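Local coordinates for cell wall binding protein cwp8 (Peptoclostridium difficile, PDB 5J6Q) that probably fixes itself to the bacterial cell wall through its three CWB2 domains, as an S-layer-associated surface protein, at residues Tyr510-Val524 / Leu539-Glu552. Residues are numbered along the deposited sequence; the frame is centred on the assembly and turned at random.
Sequences YAGATKAYVAKDGYV and LAASSKAPIVLTTE. With SO4 (sulfate ion), chain H; SO4 (sulfate ion), chain C.
Y517 lays its ring against the end of helix 531-542: A540 CA sits over one face, offset toward the rim, 4.0 Å from the ring centroid, while A545 CB and S543 OG meet the ring edge in plane. The L539 and Y517 side chains cross at about a right angle, with L539 CD2 3.5 Å from Y517 CE2. S543 OG lies 2.8 Å from Y517 OH and also accepts a bond from K515 NZ, which reaches on to a sulfate. Past the C-terminal end of strand 547-549, D521 OD1 is gripped from opposite faces of its carboxylate, by T551 OG1 at 2.6 Å and, closing an Asx turn, by Y523 N at 3.0 Å. With chi1 at 58°, D521 CG stands between its own N and carbonyl carbon, which sets the carboxylate beside T551; the two side chains cross at about a right angle. P546 CB packs centrally over the Y510 ring, 3.4 Å from its centroid, and a water links Y510 OH to A545 O. Between these ends the strands pair in parallel, Y517 with I547 through A519 with L549. This is a beta-alpha-beta unit: strand 516-519 also pairs with strand 572-575, helix 581-590 covers V518 and V548, and helix 434-438 packs on Y510 and A540.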
loop_
_atom_site.group_PDB
_atom_site.type_symbol
_atom_site.label_atom_id
_atom_site.label_comp_id
_atom_site.label_asym_id
_atom_site.label_seq_id
_atom_site.Cartn_x
_atom_site.Cartn_y
_atom_site.Cartn_z
ATOM N N TYR A 510 -11.212 29.704 9.450
ATOM C CA TYR A 510 -11.578 28.505 8.746
ATOM C C TYR A 510 -12.708 27.733 9.299
ATOM O O TYR A 510 -12.828 26.559 8.963
ATOM C CB TYR A 510 -10.318 27.607 8.639
ATOM C CG TYR A 510 -9.366 28.158 7.589
ATOM C CD1 TYR A 510 -8.237 28.873 7.956
ATOM C CD2 TYR A 510 -9.620 27.960 6.234
ATOM C CE1 TYR A 510 -7.378 29.387 6.979
ATOM C CE2 TYR A 510 -8.785 28.466 5.262
ATOM C CZ TYR A 510 -7.639 29.192 5.649
ATOM O OH TYR A 510 -6.807 29.698 4.685
ATOM N N ALA A 511 -13.595 28.378 10.106
ATOM C CA ALA A 511 -14.748 27.701 10.621
ATOM C C ALA A 511 -15.487 27.081 9.382
ATOM O O ALA A 511 -15.579 27.740 8.332
ATOM C CB ALA A 511 -15.666 28.717 11.366
ATOM N N GLY A 512 -15.989 25.869 9.486
ATOM C CA GLY A 512 -16.678 25.313 8.339
ATOM C C GLY A 512 -15.824 24.715 7.215
ATOM O O GLY A 512 -16.428 24.157 6.297
ATOM N N ALA A 513 -14.439 24.784 7.243
ATOM C CA ALA A 513 -13.681 24.218 6.132
ATOM C C ALA A 513 -13.994 22.678 6.031
ATOM O O ALA A 513 -14.227 21.986 7.058
ATOM C CB ALA A 513 -12.145 24.450 6.326
ATOM N N THR A 514 -14.018 22.186 4.807
ATOM C CA THR A 514 -14.346 20.799 4.548
ATOM C C THR A 514 -13.043 19.987 4.243
ATOM O O THR A 514 -13.113 18.773 3.983
ATOM C CB THR A 514 -15.355 20.755 3.420
ATOM O OG1 THR A 514 -14.831 21.513 2.349
ATOM C CG2 THR A 514 -16.730 21.392 3.854
ATOM N N LYS A 515 -11.858 20.631 4.381
ATOM C CA LYS A 515 -10.593 19.927 4.181
ATOM C C LYS A 515 -9.526 20.548 5.062
ATOM O O LYS A 515 -9.628 21.761 5.463
ATOM C CB LYS A 515 -10.125 20.086 2.724
ATOM C CG LYS A 515 -10.076 18.805 1.950
ATOM C CD LYS A 515 -9.460 19.110 0.577
ATOM C CE LYS A 515 -10.022 18.338 -0.574
ATOM N NZ LYS A 515 -9.564 19.002 -1.809
ATOM N N ALA A 516 -8.484 19.763 5.330
ATOM C CA ALA A 516 -7.336 20.301 6.089
ATOM C C ALA A 516 -6.100 19.813 5.341
ATOM O O ALA A 516 -6.037 18.617 4.919
ATOM C CB ALA A 516 -7.318 19.772 7.566
ATOM N N TYR A 517 -5.212 20.691 5.100
ATOM C CA TYR A 517 -3.938 20.298 4.545
ATOM C C TYR A 517 -2.858 20.361 5.713
ATOM O O TYR A 517 -3.037 21.144 6.656
ATOM C CB TYR A 517 -3.558 21.338 3.511
ATOM C CG TYR A 517 -4.330 21.164 2.210
ATOM C CD1 TYR A 517 -5.633 21.604 2.087
ATOM C CD2 TYR A 517 -3.753 20.548 1.109
ATOM C CE1 TYR A 517 -6.347 21.453 0.910
ATOM C CE2 TYR A 517 -4.459 20.370 -0.080
ATOM C CZ TYR A 517 -5.761 20.832 -0.166
ATOM O OH TYR A 517 -6.486 20.621 -1.290
ATOM N N VAL A 518 -1.729 19.610 5.644
ATOM C CA VAL A 518 -0.708 19.748 6.767
ATOM C C VAL A 518 0.696 19.746 6.133
ATOM O O VAL A 518 0.906 18.996 5.170
ATOM C CB VAL A 518 -0.941 18.586 7.800
ATOM C CG1 VAL A 518 -0.956 17.210 7.169
ATOM C CG2 VAL A 518 0.103 18.605 8.905
ATOM N N ALA A 519 1.650 20.579 6.647
ATOM C CA ALA A 519 2.949 20.625 6.038
ATOM C C ALA A 519 4.023 20.914 7.092
ATOM O O ALA A 519 3.695 21.409 8.148
ATOM C CB ALA A 519 2.932 21.759 5.008
ATOM N N LYS A 520 5.300 20.686 6.801
ATOM C CA LYS A 520 6.329 20.907 7.927
ATOM C C LYS A 520 6.396 22.250 8.311
ATOM O O LYS A 520 6.286 23.129 7.466
ATOM C CB LYS A 520 7.661 20.418 7.383
ATOM C CG LYS A 520 7.557 18.909 7.319
ATOM C CD LYS A 520 8.938 18.278 6.990
ATOM C CE LYS A 520 9.180 18.289 5.545
ATOM N NZ LYS A 520 10.587 18.025 5.338
ATOM N N ASP A 521 6.584 22.510 9.570
ATOM C CA ASP A 521 6.665 23.902 10.052
ATOM C C ASP A 521 8.099 24.561 10.106
ATOM O O ASP A 521 8.233 25.712 10.465
ATOM C CB ASP A 521 6.100 23.876 11.486
ATOM C CG ASP A 521 6.888 22.879 12.418
ATOM O OD1 ASP A 521 7.945 22.370 12.004
ATOM O OD2 ASP A 521 6.442 22.634 13.550
ATOM N N GLY A 522 9.160 23.822 9.829
ATOM C CA GLY A 522 10.476 24.473 9.773
ATOM C C GLY A 522 11.314 24.239 11.027
ATOM O O GLY A 522 12.450 24.649 11.084
ATOM N N TYR A 523 10.753 23.531 12.025
ATOM C CA TYR A 523 11.364 23.231 13.323
ATOM C C TYR A 523 12.377 22.067 13.118
ATOM O O TYR A 523 13.261 21.925 13.922
ATOM C CB TYR A 523 10.261 22.844 14.344
ATOM C CG TYR A 523 9.622 23.992 15.133
ATOM C CD1 TYR A 523 8.289 23.920 15.545
ATOM C CD2 TYR A 523 10.365 25.115 15.487
ATOM C CE1 TYR A 523 7.707 24.950 16.278
ATOM C CE2 TYR A 523 9.796 26.143 16.232
ATOM C CZ TYR A 523 8.465 26.058 16.625
ATOM O OH TYR A 523 7.905 27.107 17.315
ATOM N N VAL A 524 12.199 21.188 12.092
ATOM C CA VAL A 524 13.219 20.152 11.742
ATOM C C VAL A 524 13.855 20.590 10.422
ATOM O O VAL A 524 13.194 20.721 9.364
ATOM C CB VAL A 524 12.622 18.740 11.625
ATOM C CG1 VAL A 524 13.630 17.742 11.112
ATOM C CG2 VAL A 524 12.062 18.284 12.976
ATOM N N LEU A 539 -3.053 25.546 -3.722
ATOM C CA LEU A 539 -3.865 24.367 -3.726
ATOM C C LEU A 539 -4.840 24.420 -2.536
ATOM O O LEU A 539 -6.084 24.236 -2.724
ATOM C CB LEU A 539 -2.972 23.136 -3.737
ATOM C CG LEU A 539 -3.708 21.871 -3.318
ATOM C CD1 LEU A 539 -4.688 21.470 -4.403
ATOM C CD2 LEU A 539 -2.756 20.718 -3.173
ATOM N N ALA A 540 -4.334 24.705 -1.328
ATOM C CA ALA A 540 -5.250 24.841 -0.202
ATOM C C ALA A 540 -6.231 26.040 -0.479
ATOM O O ALA A 540 -7.389 25.911 -0.091
ATOM C CB ALA A 540 -4.517 25.123 1.070
ATOM N N ALA A 541 -5.763 27.169 -1.131
ATOM C CA ALA A 541 -6.696 28.279 -1.453
ATOM C C ALA A 541 -7.849 27.744 -2.343
ATOM O O ALA A 541 -9.030 28.039 -2.051
ATOM C CB ALA A 541 -5.980 29.383 -2.222
ATOM N N SER A 542 -7.523 26.966 -3.407
ATOM C CA SER A 542 -8.580 26.393 -4.339
ATOM C C SER A 542 -9.572 25.550 -3.535
ATOM O O SER A 542 -10.735 25.450 -3.869
ATOM C CB SER A 542 -7.937 25.504 -5.413
ATOM O OG SER A 542 -7.210 26.315 -6.326
ATOM N N SER A 543 -9.126 24.917 -2.450
ATOM C CA SER A 543 -10.075 24.125 -1.643
ATOM C C SER A 543 -10.662 24.953 -0.445
ATOM O O SER A 543 -11.258 24.334 0.432
ATOM C CB SER A 543 -9.368 22.865 -1.066
ATOM O OG SER A 543 -8.790 22.022 -2.057
ATOM N N LYS A 544 -10.444 26.302 -0.368
ATOM C CA LYS A 544 -10.892 27.119 0.809
ATOM C C LYS A 544 -10.536 26.402 2.112
ATOM O O LYS A 544 -11.333 26.361 3.058
ATOM C CB LYS A 544 -12.385 27.389 0.743
ATOM C CG LYS A 544 -12.816 27.739 -0.713
ATOM C CD LYS A 544 -14.284 28.293 -0.775
ATOM C CE LYS A 544 -14.454 29.444 -1.788
ATOM N NZ LYS A 544 -13.938 29.136 -3.150
ATOM N N ALA A 545 -9.265 25.897 2.199
ATOM C CA ALA A 545 -8.952 25.039 3.314
ATOM C C ALA A 545 -7.627 25.572 3.916
ATOM O O ALA A 545 -6.864 26.237 3.235
ATOM C CB ALA A 545 -8.739 23.564 2.740
ATOM N N PRO A 546 -7.395 25.327 5.197
ATOM C CA PRO A 546 -6.146 25.821 5.817
ATOM C C PRO A 546 -4.905 24.783 5.709
ATOM O O PRO A 546 -5.063 23.613 5.385
ATOM C CB PRO A 546 -6.556 25.950 7.270
ATOM C CG PRO A 546 -7.350 24.650 7.470
ATOM C CD PRO A 546 -8.311 24.762 6.214
ATOM N N ILE A 547 -3.702 25.280 6.031
ATOM C CA ILE A 547 -2.535 24.451 6.055
ATOM C C ILE A 547 -2.147 24.408 7.558
ATOM O O ILE A 547 -1.845 25.431 8.133
ATOM C CB ILE A 547 -1.374 24.980 5.200
ATOM C CG1 ILE A 547 -1.760 24.901 3.719
ATOM C CG2 ILE A 547 -0.027 24.046 5.496
ATOM C CD1 ILE A 547 -0.699 25.484 2.718
ATOM N N VAL A 548 -2.266 23.260 8.189
ATOM C CA VAL A 548 -1.818 23.157 9.572
ATOM C C VAL A 548 -0.241 23.022 9.460
ATOM O O VAL A 548 0.231 22.152 8.722
ATOM C CB VAL A 548 -2.452 21.861 10.153
ATOM C CG1 VAL A 548 -1.826 21.466 11.548
ATOM C CG2 VAL A 548 -3.993 22.075 10.285
ATOM N N LEU A 549 0.546 23.843 10.169
ATOM C CA LEU A 549 2.019 23.647 10.035
ATOM C C LEU A 549 2.527 22.861 11.246
ATOM O O LEU A 549 2.455 23.300 12.431
ATOM C CB LEU A 549 2.719 24.990 9.997
ATOM C CG LEU A 549 2.405 25.801 8.734
ATOM C CD1 LEU A 549 3.005 27.195 8.919
ATOM C CD2 LEU A 549 2.910 25.104 7.425
ATOM N N THR A 550 3.016 21.630 10.936
ATOM C CA THR A 550 3.612 20.900 12.009
ATOM C C THR A 550 4.626 19.863 11.468
ATOM O O THR A 550 4.430 19.342 10.358
ATOM C CB THR A 550 2.552 20.134 12.832
ATOM O OG1 THR A 550 3.158 19.768 14.099
ATOM C CG2 THR A 550 2.140 18.876 12.171
ATOM N N THR A 551 5.696 19.572 12.267
ATOM C CA THR A 551 6.596 18.468 11.866
ATOM C C THR A 551 6.417 17.331 12.824
ATOM O O THR A 551 6.267 16.192 12.434
ATOM C CB THR A 551 8.087 18.907 11.844
ATOM O OG1 THR A 551 8.178 20.017 10.982
ATOM C CG2 THR A 551 9.006 17.771 11.278
ATOM N N GLU A 552 6.477 17.631 14.121
ATOM C CA GLU A 552 6.281 16.608 15.095
ATOM C C GLU A 552 4.795 16.767 15.564
ATOM O O GLU A 552 3.923 17.176 14.750
ATOM C CB GLU A 552 7.268 16.717 16.280
ATOM C CG GLU A 552 8.583 17.387 15.891
ATOM C CD GLU A 552 9.789 16.512 16.205
ATOM O OE1 GLU A 552 10.584 16.881 17.103
ATOM O OE2 GLU A 552 9.935 15.469 15.547
HETATM S S SO4 H . -6.062 17.524 -2.544
HETATM O O1 SO4 H . -5.072 18.165 -1.666
HETATM O O2 SO4 H . -5.495 16.097 -2.961
HETATM O O3 SO4 H . -7.442 17.319 -1.999
HETATM O O4 SO4 H . -6.023 18.571 -3.540
HETATM S S SO4 C . 9.344 30.320 16.733
HETATM O O1 SO4 C . 9.440 29.368 17.785
HETATM O O2 SO4 C . 9.264 31.562 17.265
HETATM O O3 SO4 C . 8.159 30.032 15.869
HETATM O O4 SO4 C . 10.555 30.226 15.930
HETATM O O HOH W 1 -7.237 28.834 2.116
HETATM O O HOH W 2 6.742 20.335 15.148
HETATM O O HOH W 3 10.564 21.161 9.738
#